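Local coordinates for Cag38821 (Sulfolobus islandicus rod-shaped virus 1, PDB 2X48), which is of unknown function but carries a helix-turn-helix-like fold behind a small beta hairpin, so it probably binds DNA, at residues I5-V10 / M30-Q35; Y12-E17 / V21-E26; Q36-L41 / R46-Y51. One frame throughout, in Å; residues are numbered along the deposited sequence. Where two conformers were deposited one is given.

Interaction 1. Residues I5-V10 / M30-Q35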
ATOM      1  N   ILE A   5       6.153  -0.525   6.720  1.00 42.24           N
ATOM      2  CA  ILE A   5       6.072  -1.435   5.564  1.00 41.82           C
ATOM      3  C   ILE A   5       7.357  -1.426   4.720  1.00 42.01           C
ATOM      4  O   ILE A   5       7.783  -0.382   4.232  1.00 41.13           O
ATOM      5  CB  ILE A   5       4.866  -1.060   4.663  1.00 42.25           C
ATOM      6  CG1 ILE A   5       3.580  -1.060   5.510  1.00 44.69           C
ATOM      7  CG2 ILE A   5       4.775  -2.005   3.475  1.00 45.54           C
ATOM      8  CD1 ILE A   5       2.303  -1.023   4.741  1.00 50.26           C
ATOM      9  N   GLN A   6       7.971  -2.592   4.549  1.00 46.69           N
ATOM     10  CA  GLN A   6       9.246  -2.692   3.820  1.00 49.17           C
ATOM     11  C   GLN A   6       9.057  -3.319   2.444  1.00 50.51           C
ATOM     12  O   GLN A   6       8.678  -4.491   2.324  1.00 57.12           O
ATOM     13  CB  GLN A   6      10.304  -3.465   4.630  1.00 58.69           C
ATOM     14  CG  GLN A   6      11.438  -4.045   3.771  1.00 67.35           C
ATOM     15  CD  GLN A   6      12.812  -3.884   4.377  1.00 78.91           C
ATOM     16  OE1 GLN A   6      13.194  -4.605   5.312  1.00 93.41           O
ATOM     17  NE2 GLN A   6      13.584  -2.946   3.830  1.00 77.75           N
ATOM     18  N   VAL A   7       9.330  -2.512   1.417  1.00 47.80           N
ATOM     19  CA  VAL A   7       9.373  -2.960   0.021  1.00 51.58           C
ATOM     20  C   VAL A   7      10.729  -2.587  -0.567  1.00 52.99           C
ATOM     21  O   VAL A   7      11.031  -1.401  -0.706  1.00 50.99           O
ATOM     22  CB  VAL A   7       8.263  -2.299  -0.822  1.00 51.64           C
ATOM     23  CG1 VAL A   7       8.493  -2.545  -2.324  1.00 58.56           C
ATOM     24  CG2 VAL A   7       6.898  -2.817  -0.392  1.00 53.73           C
ATOM     25  N   GLN A   8      11.530  -3.592  -0.916  1.00 59.91           N
ATOM     26  CA  GLN A   8      12.873  -3.374  -1.474  1.00 64.12           C
ATOM     27  C   GLN A   8      13.656  -2.440  -0.551  1.00 62.26           C
ATOM     28  O   GLN A   8      13.736  -2.719   0.644  1.00 64.37           O
ATOM     29  CB  GLN A   8      12.803  -2.856  -2.923  1.00 64.88           C
ATOM     30  CG  GLN A   8      12.264  -3.881  -3.937  1.00 73.12           C
ATOM     31  CD  GLN A   8      13.315  -4.916  -4.391  1.00 85.43           C
ATOM     32  OE1 GLN A   8      14.222  -5.289  -3.638  1.00 89.06           O
ATOM     33  NE2 GLN A   8      13.184  -5.379  -5.629  1.00 94.20           N
ATOM     34  N   GLY A   9      14.190  -1.334  -1.071  1.00 62.34           N
ATOM     35  CA  GLY A   9      15.002  -0.411  -0.265  1.00 66.78           C
ATOM     36  C   GLY A   9      14.240   0.670   0.495  1.00 62.64           C
ATOM     37  O   GLY A   9      14.840   1.446   1.239  1.00 69.84           O
ATOM     38  N   VAL A  10      12.921   0.713   0.317  1.00 54.78           N
ATOM     39  CA  VAL A  10      12.086   1.762   0.884  1.00 53.57           C
ATOM     40  C   VAL A  10      11.276   1.213   2.042  1.00 48.49           C
ATOM     41  O   VAL A  10      10.774   0.091   1.970  1.00 44.66           O
ATOM     42  CB  VAL A  10      11.096   2.320  -0.160  1.00 53.59           C
ATOM     43  CG1 VAL A  10      10.469   3.610   0.345  1.00 58.89           C
ATOM     44  CG2 VAL A  10      11.789   2.554  -1.494  1.00 59.62           C
ATOM     45  N   MET A  30       5.221   1.940  -9.130  1.00 43.01           N
ATOM     46  CA  MET A  30       6.427   1.106  -9.203  0.50 44.06           C
ATOM     47  C   MET A  30       6.143  -0.236  -9.876  1.00 42.83           C
ATOM     48  O   MET A  30       7.025  -1.077  -9.985  1.00 44.42           O
ATOM     49  CB  MET A  30       6.979   0.832  -7.796  0.50 44.15           C
ATOM     50  CG  MET A  30       7.600   2.026  -7.087  0.50 46.81           C
ATOM     51  SD  MET A  30       8.335   1.530  -5.512  0.50 48.04           S
ATOM     52  CE  MET A  30       9.650   0.457  -6.084  0.50 51.93           C
ATOM     53  N   GLY A  31       4.897  -0.455 -10.284  1.00 40.94           N
ATOM     54  CA  GLY A  31       4.539  -1.628 -11.075  1.00 40.66           C
ATOM     55  C   GLY A  31       4.186  -2.877 -10.309  1.00 39.36           C
ATOM     56  O   GLY A  31       4.267  -3.979 -10.854  1.00 40.81           O
ATOM     57  N   TYR A  32       3.792  -2.719  -9.050  1.00 37.50           N
ATOM     58  CA  TYR A  32       3.363  -3.854  -8.245  1.00 36.78           C
ATOM     59  C   TYR A  32       1.907  -4.164  -8.600  1.00 36.32           C
ATOM     60  O   TYR A  32       1.146  -3.266  -8.913  1.00 36.30           O
ATOM     61  CB  TYR A  32       3.543  -3.561  -6.745  1.00 36.45           C
ATOM     62  CG  TYR A  32       4.990  -3.627  -6.313  1.00 37.83           C
ATOM     63  CD1 TYR A  32       5.788  -2.493  -6.320  1.00 40.10           C
ATOM     64  CD2 TYR A  32       5.573  -4.826  -5.947  1.00 40.49           C
ATOM     65  CE1 TYR A  32       7.132  -2.547  -5.953  1.00 42.86           C
ATOM     66  CE2 TYR A  32       6.921  -4.892  -5.575  1.00 43.73           C
ATOM     67  CZ  TYR A  32       7.691  -3.748  -5.577  1.00 44.78           C
ATOM     68  OH  TYR A  32       9.021  -3.787  -5.209  1.00 49.71           O
ATOM     69  N   THR A  33       1.533  -5.437  -8.582  1.00 36.91           N
ATOM     70  CA  THR A  33       0.167  -5.835  -8.874  1.00 37.63           C
ATOM     71  C   THR A  33      -0.724  -5.556  -7.672  1.00 37.57           C
ATOM     72  O   THR A  33      -0.228  -5.296  -6.584  1.00 36.65           O
ATOM     73  CB  THR A  33       0.100  -7.320  -9.192  1.00 40.03           C
ATOM     74  OG1 THR A  33       0.516  -8.071  -8.041  1.00 40.93           O
ATOM     75  CG2 THR A  33       0.998  -7.652 -10.390  1.00 40.73           C
ATOM     76  N   VAL A  34      -2.035  -5.615  -7.876  1.00 39.57           N
ATOM     77  CA  VAL A  34      -3.014  -5.438  -6.802  1.00 40.59           C
ATOM     78  C   VAL A  34      -2.860  -6.533  -5.739  1.00 42.06           C
ATOM     79  O   VAL A  34      -2.962  -6.274  -4.535  1.00 41.78           O
ATOM     80  CB  VAL A  34      -4.446  -5.464  -7.367  1.00 44.21           C
ATOM     81  CG1 VAL A  34      -5.476  -5.464  -6.251  1.00 47.05           C
ATOM     82  CG2 VAL A  34      -4.666  -4.270  -8.288  1.00 44.08           C
ATOM     83  N   GLN A  35      -2.621  -7.759  -6.192  1.00 44.37           N
ATOM     84  CA  GLN A  35      -2.361  -8.883  -5.286  1.00 46.98           C
ATOM     85  C   GLN A  35      -1.171  -8.542  -4.382  1.00 44.10           C
ATOM     86  O   GLN A  35      -1.235  -8.717  -3.163  1.00 45.62           O
ATOM     87  CB  GLN A  35      -2.142 -10.180  -6.092  1.00 50.42           C
ATOM     88  CG  GLN A  35      -1.474 -11.360  -5.355  1.00 55.82           C
ATOM     89  CD  GLN A  35      -2.345 -11.985  -4.263  1.00 64.34           C
ATOM     90  OE1 GLN A  35      -2.672 -13.182  -4.326  1.00 70.85           O
ATOM     91  NE2 GLN A  35      -2.706 -11.186  -3.238  1.00 65.05           N
TER

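Interaction 2. Residues Y12-E17 / V21-E26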
ATOM      1  N   TYR A  12       7.989   2.473   4.400  1.00 50.57           N
ATOM      2  CA  TYR A  12       6.929   3.458   4.560  1.00 48.20           C
ATOM      3  C   TYR A  12       6.366   3.381   5.977  1.00 51.33           C
ATOM      4  O   TYR A  12       5.966   2.309   6.426  1.00 54.12           O
ATOM      5  CB  TYR A  12       5.821   3.209   3.532  1.00 45.81           C
ATOM      6  CG  TYR A  12       6.313   3.108   2.101  1.00 45.33           C
ATOM      7  CD1 TYR A  12       6.768   1.894   1.576  1.00 47.06           C
ATOM      8  CD2 TYR A  12       6.321   4.225   1.273  1.00 45.55           C
ATOM      9  CE1 TYR A  12       7.221   1.805   0.254  1.00 48.08           C
ATOM     10  CE2 TYR A  12       6.764   4.146  -0.044  1.00 47.26           C
ATOM     11  CZ  TYR A  12       7.215   2.938  -0.548  1.00 48.04           C
ATOM     12  OH  TYR A  12       7.665   2.882  -1.846  1.00 51.08           O
ATOM     13  N   TYR A  13       6.358   4.513   6.678  1.00 53.01           N
ATOM     14  CA  TYR A  13       5.810   4.593   8.033  1.00 57.60           C
ATOM     15  C   TYR A  13       4.314   4.920   7.931  1.00 55.02           C
ATOM     16  O   TYR A  13       3.939   6.008   7.478  1.00 53.71           O
ATOM     17  CB  TYR A  13       6.523   5.671   8.861  1.00 63.29           C
ATOM     18  CG  TYR A  13       7.981   5.380   9.213  1.00 69.02           C
ATOM     19  CD1 TYR A  13       8.976   5.335   8.230  1.00 66.89           C
ATOM     20  CD2 TYR A  13       8.374   5.193  10.540  1.00 80.40           C
ATOM     21  CE1 TYR A  13      10.308   5.083   8.560  1.00 73.02           C
ATOM     22  CE2 TYR A  13       9.708   4.941  10.877  1.00 87.76           C
ATOM     23  CZ  TYR A  13      10.665   4.887   9.879  1.00 83.87           C
ATOM     24  OH  TYR A  13      11.980   4.642  10.216  1.00 92.90           O
ATOM     25  N   VAL A  14       3.477   3.971   8.352  1.00 56.35           N
ATOM     26  CA  VAL A  14       2.016   4.068   8.244  1.00 55.04           C
ATOM     27  C   VAL A  14       1.419   4.340   9.615  1.00 60.43           C
ATOM     28  O   VAL A  14       1.725   3.643  10.577  1.00 66.42           O
ATOM     29  CB  VAL A  14       1.426   2.748   7.696  1.00 54.95           C
ATOM     30  CG1 VAL A  14      -0.039   2.606   8.042  1.00 57.01           C
ATOM     31  CG2 VAL A  14       1.644   2.665   6.202  1.00 50.90           C
ATOM     32  N   GLU A  15       0.566   5.350   9.696  1.00 60.31           N
ATOM     33  CA  GLU A  15      -0.032   5.775  10.964  1.00 66.40           C
ATOM     34  C   GLU A  15      -1.572   5.866  10.886  1.00 66.32           C
ATOM     35  O   GLU A  15      -2.235   6.084  11.897  1.00 71.78           O
ATOM     36  CB  GLU A  15       0.555   7.145  11.322  1.00 69.92           C
ATOM     37  CG  GLU A  15       1.002   7.311  12.757  1.00 79.21           C
ATOM     38  CD  GLU A  15       1.935   8.500  12.947  1.00 84.51           C
ATOM     39  OE1 GLU A  15       2.669   8.856  11.997  1.00 80.28           O
ATOM     40  OE2 GLU A  15       1.946   9.074  14.061  1.00 95.16           O
ATOM     41  N   SER A  16      -2.123   5.694   9.685  1.00 61.74           N
ATOM     42  CA  SER A  16      -3.536   5.949   9.394  1.00 62.93           C
ATOM     43  C   SER A  16      -3.867   5.357   8.025  1.00 60.05           C
ATOM     44  O   SER A  16      -2.966   4.944   7.286  1.00 56.81           O
ATOM     45  CB  SER A  16      -3.819   7.453   9.358  1.00 65.68           C
ATOM     46  OG  SER A  16      -3.272   8.044   8.185  1.00 63.84           O
ATOM     47  N   GLU A  17      -5.151   5.331   7.680  1.00 62.81           N
ATOM     48  CA  GLU A  17      -5.577   4.782   6.391  1.00 63.25           C
ATOM     49  C   GLU A  17      -5.166   5.693   5.225  1.00 63.05           C
ATOM     50  O   GLU A  17      -4.879   5.199   4.139  1.00 62.96           O
ATOM     51  CB  GLU A  17      -7.089   4.496   6.366  1.00 68.83           C
ATOM     52  CG  GLU A  17      -7.508   3.610   5.188  1.00 72.06           C
ATOM     53  CD  GLU A  17      -8.972   3.192   5.198  1.00 79.86           C
ATOM     54  OE1 GLU A  17      -9.763   3.707   6.020  1.00 83.24           O
ATOM     55  OE2 GLU A  17      -9.333   2.335   4.364  1.00 84.92           O
ATOM     56  N   VAL A  21      -3.276   4.522   1.636  1.00 45.42           N
ATOM     57  CA  VAL A  21      -3.613   4.950   0.273  1.00 45.37           C
ATOM     58  C   VAL A  21      -2.359   5.456  -0.436  1.00 44.05           C
ATOM     59  O   VAL A  21      -2.052   5.014  -1.542  1.00 42.79           O
ATOM     60  CB  VAL A  21      -4.706   6.033   0.269  1.00 49.68           C
ATOM     61  CG1 VAL A  21      -4.822   6.678  -1.113  1.00 50.53           C
ATOM     62  CG2 VAL A  21      -6.043   5.430   0.710  1.00 51.39           C
ATOM     63  N   SER A  22      -1.618   6.347   0.225  1.00 45.34           N
ATOM     64  CA  SER A  22      -0.393   6.908  -0.334  1.00 45.31           C
ATOM     65  C   SER A  22       0.626   5.844  -0.723  1.00 42.66           C
ATOM     66  O   SER A  22       1.207   5.918  -1.805  1.00 42.49           O
ATOM     67  CB  SER A  22       0.238   7.892   0.637  1.00 48.31           C
ATOM     68  OG  SER A  22      -0.407   9.147   0.569  1.00 51.98           O
ATOM     69  N   VAL A  23       0.836   4.854   0.143  1.00 41.51           N
ATOM     70  CA  VAL A  23       1.759   3.758  -0.166  1.00 39.73           C
ATOM     71  C   VAL A  23       1.236   2.930  -1.345  1.00 38.00           C
ATOM     72  O   VAL A  23       1.993   2.568  -2.247  1.00 37.15           O
ATOM     73  CB  VAL A  23       1.986   2.846   1.047  1.00 40.00           C
ATOM     74  CG1 VAL A  23       2.816   1.616   0.657  1.00 39.21           C
ATOM     75  CG2 VAL A  23       2.686   3.621   2.153  1.00 42.60           C
ATOM     76  N   ALA A  24      -0.064   2.654  -1.340  1.00 38.28           N
ATOM     77  CA  ALA A  24      -0.702   1.927  -2.420  1.00 37.52           C
ATOM     78  C   ALA A  24      -0.395   2.617  -3.731  1.00 38.18           C
ATOM     79  O   ALA A  24       0.030   1.968  -4.687  1.00 37.05           O
ATOM     80  CB  ALA A  24      -2.209   1.852  -2.199  1.00 39.07           C
ATOM     81  N   HIS A  25      -0.602   3.935  -3.766  1.00 41.06           N
ATOM     82  CA  HIS A  25      -0.329   4.743  -4.976  1.00 43.23           C
ATOM     83  C   HIS A  25       1.119   4.622  -5.434  1.00 42.74           C
ATOM     84  O   HIS A  25       1.366   4.497  -6.636  1.00 43.52           O
ATOM     85  CB  HIS A  25      -0.646   6.235  -4.769  1.00 46.77           C
ATOM     86  CG  HIS A  25      -2.110   6.553  -4.708  1.00 50.53           C
ATOM     87  ND1 HIS A  25      -2.587   7.761  -4.238  1.00 55.31           N
ATOM     88  CD2 HIS A  25      -3.202   5.825  -5.048  1.00 51.53           C
ATOM     89  CE1 HIS A  25      -3.907   7.765  -4.302  1.00 57.84           C
ATOM     90  NE2 HIS A  25      -4.305   6.602  -4.789  1.00 55.55           N
ATOM     91  N   GLU A  26       2.066   4.678  -4.495  1.00 42.79           N
ATOM     92  CA  GLU A  26       3.493   4.553  -4.840  1.00 43.57           C
ATOM     93  C   GLU A  26       3.818   3.179  -5.403  1.00 41.02           C
ATOM     94  O   GLU A  26       4.569   3.056  -6.367  1.00 42.35           O
ATOM     95  CB  GLU A  26       4.418   4.837  -3.646  1.00 45.38           C
ATOM     96  CG  GLU A  26       4.863   6.300  -3.518  1.00 50.65           C
ATOM     97  CD  GLU A  26       6.309   6.479  -3.034  1.00 55.78           C
ATOM     98  OE1 GLU A  26       6.601   7.589  -2.539  1.00 61.44           O
ATOM     99  OE2 GLU A  26       7.152   5.544  -3.149  1.00 54.55           O
TER

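Interaction 3. Residues Q36-L41 / R46-Y51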
ATOM      1  N   GLN A  36      -0.111  -8.017  -4.991  1.00 53.58           N
ATOM      2  CA  GLN A  36       1.128  -7.718  -4.288  1.00 52.87           C
ATOM      3  C   GLN A  36       1.002  -6.508  -3.360  1.00 49.79           C
ATOM      4  O   GLN A  36       1.655  -6.459  -2.324  1.00 50.70           O
ATOM      5  CB  GLN A  36       2.273  -7.499  -5.292  1.00 52.25           C
ATOM      6  CG  GLN A  36       2.798  -8.786  -5.951  1.00 57.16           C
ATOM      7  CD  GLN A  36       3.614  -8.544  -7.218  1.00 57.37           C
ATOM      8  OE1 GLN A  36       3.824  -7.412  -7.635  1.00 54.07           O
ATOM      9  NE2 GLN A  36       4.074  -9.616  -7.830  1.00 62.59           N
ATOM     10  N   ILE A  37       0.186  -5.527  -3.731  1.00 47.27           N
ATOM     11  CA  ILE A  37      -0.047  -4.359  -2.867  1.00 45.86           C
ATOM     12  C   ILE A  37      -0.851  -4.762  -1.628  1.00 48.34           C
ATOM     13  O   ILE A  37      -0.574  -4.298  -0.529  1.00 48.84           O
ATOM     14  CB  ILE A  37      -0.748  -3.195  -3.627  1.00 44.51           C
ATOM     15  CG1 ILE A  37       0.204  -2.612  -4.670  1.00 43.33           C
ATOM     16  CG2 ILE A  37      -1.147  -2.088  -2.666  1.00 44.95           C
ATOM     17  CD1 ILE A  37      -0.450  -1.692  -5.660  1.00 43.74           C
ATOM     18  N   ALA A  38      -1.816  -5.659  -1.816  1.00 50.93           N
ATOM     19  CA  ALA A  38      -2.667  -6.131  -0.738  1.00 54.91           C
ATOM     20  C   ALA A  38      -1.875  -6.894   0.323  1.00 58.00           C
ATOM     21  O   ALA A  38      -2.087  -6.700   1.521  1.00 60.40           O
ATOM     22  CB  ALA A  38      -3.777  -7.002  -1.302  1.00 58.37           C
ATOM     23  N   ASN A  39      -0.969  -7.766  -0.106  1.00 59.14           N
ATOM     24  CA  ASN A  39      -0.125  -8.487   0.841  1.00 63.41           C
ATOM     25  C   ASN A  39       0.853  -7.570   1.551  1.00 61.07           C
ATOM     26  O   ASN A  39       1.112  -7.752   2.738  1.00 64.79           O
ATOM     27  CB  ASN A  39       0.623  -9.641   0.162  1.00 66.85           C
ATOM     28  CG  ASN A  39      -0.230 -10.889   0.053  1.00 73.32           C
ATOM     29  OD1 ASN A  39      -0.946 -11.069  -0.934  1.00 73.79           O
ATOM     30  ND2 ASN A  39      -0.189 -11.743   1.085  1.00 80.80           N
ATOM     31  N   ALA A  40       1.392  -6.591   0.832  1.00 56.00           N
ATOM     32  CA  ALA A  40       2.370  -5.671   1.409  1.00 54.66           C
ATOM     33  C   ALA A  40       1.771  -4.799   2.522  1.00 54.90           C
ATOM     34  O   ALA A  40       2.456  -4.494   3.501  1.00 56.77           O
ATOM     35  CB  ALA A  40       2.980  -4.797   0.325  1.00 50.75           C
ATOM     36  N   LEU A  41       0.499  -4.429   2.364  1.00 54.05           N
ATOM     37  CA  LEU A  41      -0.194  -3.499   3.266  1.00 55.16           C
ATOM     38  C   LEU A  41      -1.097  -4.193   4.301  1.00 60.29           C
ATOM     39  O   LEU A  41      -1.529  -3.570   5.279  1.00 62.87           O
ATOM     40  CB  LEU A  41      -1.050  -2.510   2.452  1.00 52.86           C
ATOM     41  CG  LEU A  41      -0.378  -1.639   1.382  1.00 49.37           C
ATOM     42  CD1 LEU A  41      -1.363  -0.632   0.830  1.00 49.56           C
ATOM     43  CD2 LEU A  41       0.829  -0.929   1.932  1.00 49.45           C
ATOM     44  N   ARG A  46      -9.805  -5.767  -2.720  1.00 72.29           N
ATOM     45  CA  ARG A  46     -10.896  -4.809  -2.892  1.00 75.54           C
ATOM     46  C   ARG A  46     -10.546  -3.428  -2.344  1.00 73.28           C
ATOM     47  O   ARG A  46     -10.776  -2.423  -3.016  1.00 73.30           O
ATOM     48  CB  ARG A  46     -12.175  -5.335  -2.245  1.00 83.83           C
ATOM     49  CG  ARG A  46     -12.742  -6.512  -2.994  1.00 88.20           C
ATOM     50  CD  ARG A  46     -13.873  -7.195  -2.243  1.00 99.61           C
ATOM     51  NE  ARG A  46     -15.082  -6.378  -2.155  1.00106.77           N
ATOM     52  CZ  ARG A  46     -15.931  -6.155  -3.160  1.00111.61           C
ATOM     53  NH1 ARG A  46     -15.709  -6.658  -4.374  1.00109.62           N
ATOM     54  NH2 ARG A  46     -17.012  -5.409  -2.950  1.00118.95           N
ATOM     55  N   LYS A  47      -9.996  -3.383  -1.132  1.00 72.52           N
ATOM     56  CA  LYS A  47      -9.527  -2.124  -0.540  1.00 70.96           C
ATOM     57  C   LYS A  47      -8.485  -1.446  -1.437  1.00 65.18           C
ATOM     58  O   LYS A  47      -8.556  -0.242  -1.688  1.00 66.05           O
ATOM     59  CB  LYS A  47      -8.926  -2.370   0.848  1.00 71.09           C
ATOM     60  CG  LYS A  47      -9.940  -2.484   1.969  1.00 78.45           C
ATOM     61  CD  LYS A  47     -10.432  -1.115   2.417  1.00 82.09           C
ATOM     62  CE  LYS A  47     -11.337  -1.222   3.627  1.00 90.76           C
ATOM     63  NZ  LYS A  47     -11.972   0.082   3.972  1.00 96.84           N
ATOM     64  N   VAL A  48      -7.525  -2.231  -1.918  1.00 60.69           N
ATOM     65  CA  VAL A  48      -6.484  -1.721  -2.810  1.00 56.21           C
ATOM     66  C   VAL A  48      -7.074  -1.162  -4.108  1.00 57.57           C
ATOM     67  O   VAL A  48      -6.639  -0.120  -4.574  1.00 57.04           O
ATOM     68  CB  VAL A  48      -5.423  -2.795  -3.156  1.00 52.82           C
ATOM     69  CG1 VAL A  48      -4.387  -2.225  -4.125  1.00 49.52           C
ATOM     70  CG2 VAL A  48      -4.747  -3.335  -1.888  1.00 52.68           C
ATOM     71  N   ARG A  49      -8.066  -1.836  -4.689  1.00 60.48           N
ATOM     72  CA  ARG A  49      -8.717  -1.329  -5.898  1.00 63.09           C
ATOM     73  C   ARG A  49      -9.370   0.027  -5.616  1.00 67.49           C
ATOM     74  O   ARG A  49      -9.214   0.955  -6.405  1.00 68.74           O
ATOM     75  CB  ARG A  49      -9.726  -2.341  -6.471  1.00 66.67           C
ATOM     76  CG  ARG A  49      -9.075  -3.635  -6.993  1.00 64.02           C
ATOM     77  CD  ARG A  49      -9.907  -4.388  -8.027  1.00 68.06           C
ATOM     78  NE  ARG A  49     -11.275  -4.679  -7.581  1.00 74.36           N
ATOM     79  CZ  ARG A  49     -11.637  -5.704  -6.802  1.00 77.54           C
ATOM     80  NH1 ARG A  49     -12.915  -5.859  -6.468  1.00 84.34           N
ATOM     81  NH2 ARG A  49     -10.734  -6.569  -6.346  1.00 75.41           N
ATOM     82  N   ARG A  50     -10.070   0.145  -4.487  1.00 71.04           N
ATOM     83  CA  ARG A  50     -10.619   1.433  -4.033  1.00 76.43           C
ATOM     84  C   ARG A  50      -9.532   2.486  -3.905  1.00 74.09           C
ATOM     85  O   ARG A  50      -9.722   3.638  -4.286  1.00 78.64           O
ATOM     86  CB  ARG A  50     -11.268   1.309  -2.655  1.00 80.39           C
ATOM     87  CG  ARG A  50     -12.550   0.531  -2.592  1.00 85.97           C
ATOM     88  CD  ARG A  50     -12.905   0.232  -1.123  1.00 90.74           C
ATOM     89  NE  ARG A  50     -14.343   0.080  -0.880  1.00100.41           N
ATOM     90  CZ  ARG A  50     -14.875  -0.257   0.296  1.00106.56           C
ATOM     91  NH1 ARG A  50     -14.086  -0.491   1.349  1.00103.75           N
ATOM     92  NH2 ARG A  50     -16.199  -0.367   0.426  1.00115.50           N
ATOM     93  N   TYR A  51      -8.405   2.095  -3.325  1.00 68.36           N
ATOM     94  CA  TYR A  51      -7.316   3.034  -3.088  1.00 66.86           C
ATOM     95  C   TYR A  51      -6.767   3.591  -4.389  1.00 66.45           C
ATOM     96  O   TYR A  51      -6.516   4.786  -4.492  1.00 70.16           O
ATOM     97  CB  TYR A  51      -6.177   2.374  -2.306  1.00 61.44           C
ATOM     98  CG  TYR A  51      -6.477   2.004  -0.864  1.00 62.90           C
ATOM     99  CD1 TYR A  51      -7.608   2.484  -0.198  1.00 69.09           C
ATOM    100  CD2 TYR A  51      -5.591   1.199  -0.150  1.00 59.34           C
ATOM    101  CE1 TYR A  51      -7.856   2.149   1.122  1.00 71.43           C
ATOM    102  CE2 TYR A  51      -5.827   0.862   1.167  1.00 61.74           C
ATOM    103  CZ  TYR A  51      -6.962   1.338   1.800  1.00 67.68           C
ATOM    104  OH  TYR A  51      -7.194   1.004   3.111  1.00 71.08           O
TER

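Interaction 1. Residues I5-V10 / M30-Q35
Val7, the last residue of strand 3-7, points its side chain at Tyr32, and the two side chains come at each other from opposite directions. With CG1 anti to the backbone N (chi1 168°), that methyl is the branch that does the touching: Val7 CG1 lies 3.2 Å from Tyr32 OH and 3.6 Å from Tyr32 CZ. It meets the phenol end of the ring obliquely. Leu27 of helix 17-29 touches both Val7 and Tyr32, so the pair rests against the end of that helix.

The chain then reverses through a type II' beta turn from Val7 to Val10, the two-residue turn of a tight beta hairpin, in which strand 3-7 hands over to strand 10-14. Both hydrogen bonds of its closing pair are made: Val7 N to Val10 O and Val10 N to Val7 O, each 3.0 Å.

Gln8 takes the first corner of the turn, where its carbonyl O accepts a weak hydrogen bond from Gln6 NE2. Its aliphatic CG is 3.5 Å from Tyr32 OH, while the bent chain leaves its amide plane 70° from the ring. The loop that carries Tyr32 leaves helix 17-29 by a Schellman motif at Gly31, presents the tyrosine to the hairpin, and starts helix 34-41 with Thr33 as N-cap, its OG1 bonded to Gln36 N.

Interaction 2. Residues Y12-E17 / V21-E26
A beta hairpin packs here on the first helix of the domain: strand 12-14 runs nearly antiparallel to helix segment 21-26, their axes 9.7 Å apart at 153°. Tyr12 and Val23 carry the contact. Val23 forks around the base of the tyrosine: CG1, anti to the backbone N (chi1 173°), sits over one face of the Tyr12 ring as a CH-pi contact, 4.2 Å from its centroid and offset toward the rim. CG2, beside the N, lies 3.4 Å from Tyr12 CB; it also meets Val14 CG2 at 4.3 Å.

One helical turn after Val23, Glu26 comes to the far end of the same ring. Tyr12 OH donates a hydrogen bond to Glu26 OE2, at 3.0 Å. The carboxylate stands almost perpendicular to the ring (88° between planes), with OE2 at the ring's edge, and the hydroxyl meets that oxygen from above the carboxylate plane.

At the other end the strand gives way to the helix, with Ser16 at the N-cap. Val21 N bonds to Glu17 O at 3.0 Å, a nearly straight first-turn helical bond. The Glu17 carboxylate turns elsewhere, to Tyr51 OH. With the helix running back alongside the strand and Val23 turned inward, this is a small alpha+beta fold, its two-stranded hairpin packed on the first of three helices.

Interaction 3. Residues Q36-L41 / R46-Y51
Val48 splits its two methyls between neighbouring residues of the facing helix, and its first torsion (178°) sets the fork: CG1 lies anti to the backbone N and CG2 beside it. Ile37, with chi1 at -68°, swings CG1 next to its own N and leaves the short CG2 branch for the valine. The result is Val48 CG1 against Ile37 CG2 at 3.6 Å, the two side chains crossing at a slant. Val48 CG1 also reaches Ile37 CB, at 3.8 Å.

The second methyl settles against the backbone of helix 34-41, Val48 CG2 lying 3.7 Å from Ala38 CA and 3.8 Å from Ala38 CB. With only a methyl group at Ala38, the helices draw in until the CA atoms of Ala38 and Val48 are 6.2 Å apart. All three residues are buried, and the contact between the segments is wholly apolar. Val34 and Val43 add to the packing around Val48, while Leu27 of helix 17-29 touches Ile37.

Exposed Arg46, Arg49 and Arg50 would suit a helix facing DNA. Two short helices, 34-41 and 45-52, joined by a short turn after helix 17-29, are consistent with a tri-helical helix-turn-helix, in which 45-52 would be the recognition helix.

From the N terminus, strand 3-7 turns into strand 10-14, and the chain runs on through helix 17-29 before Tyr32 returns to the hairpin tip, closing the large loop of interaction 1. Interaction 2 is nested inside that loop and folds strand 10-14 onto helix 17-29. The two share the hairpin, where Ile5 N bonds to Tyr12 O. Interaction 3 follows in series, closing the short loop between helices 34-41 and 45-52 after interaction 1 has closed. Ile5 meets Leu41, tying the hairpin to helix 34-41, and Leu41 also touches Val23. Tyr51 connects interactions 2 and 3 by its O to His25 NE2, completing a three-helix unit backed by the hairpin.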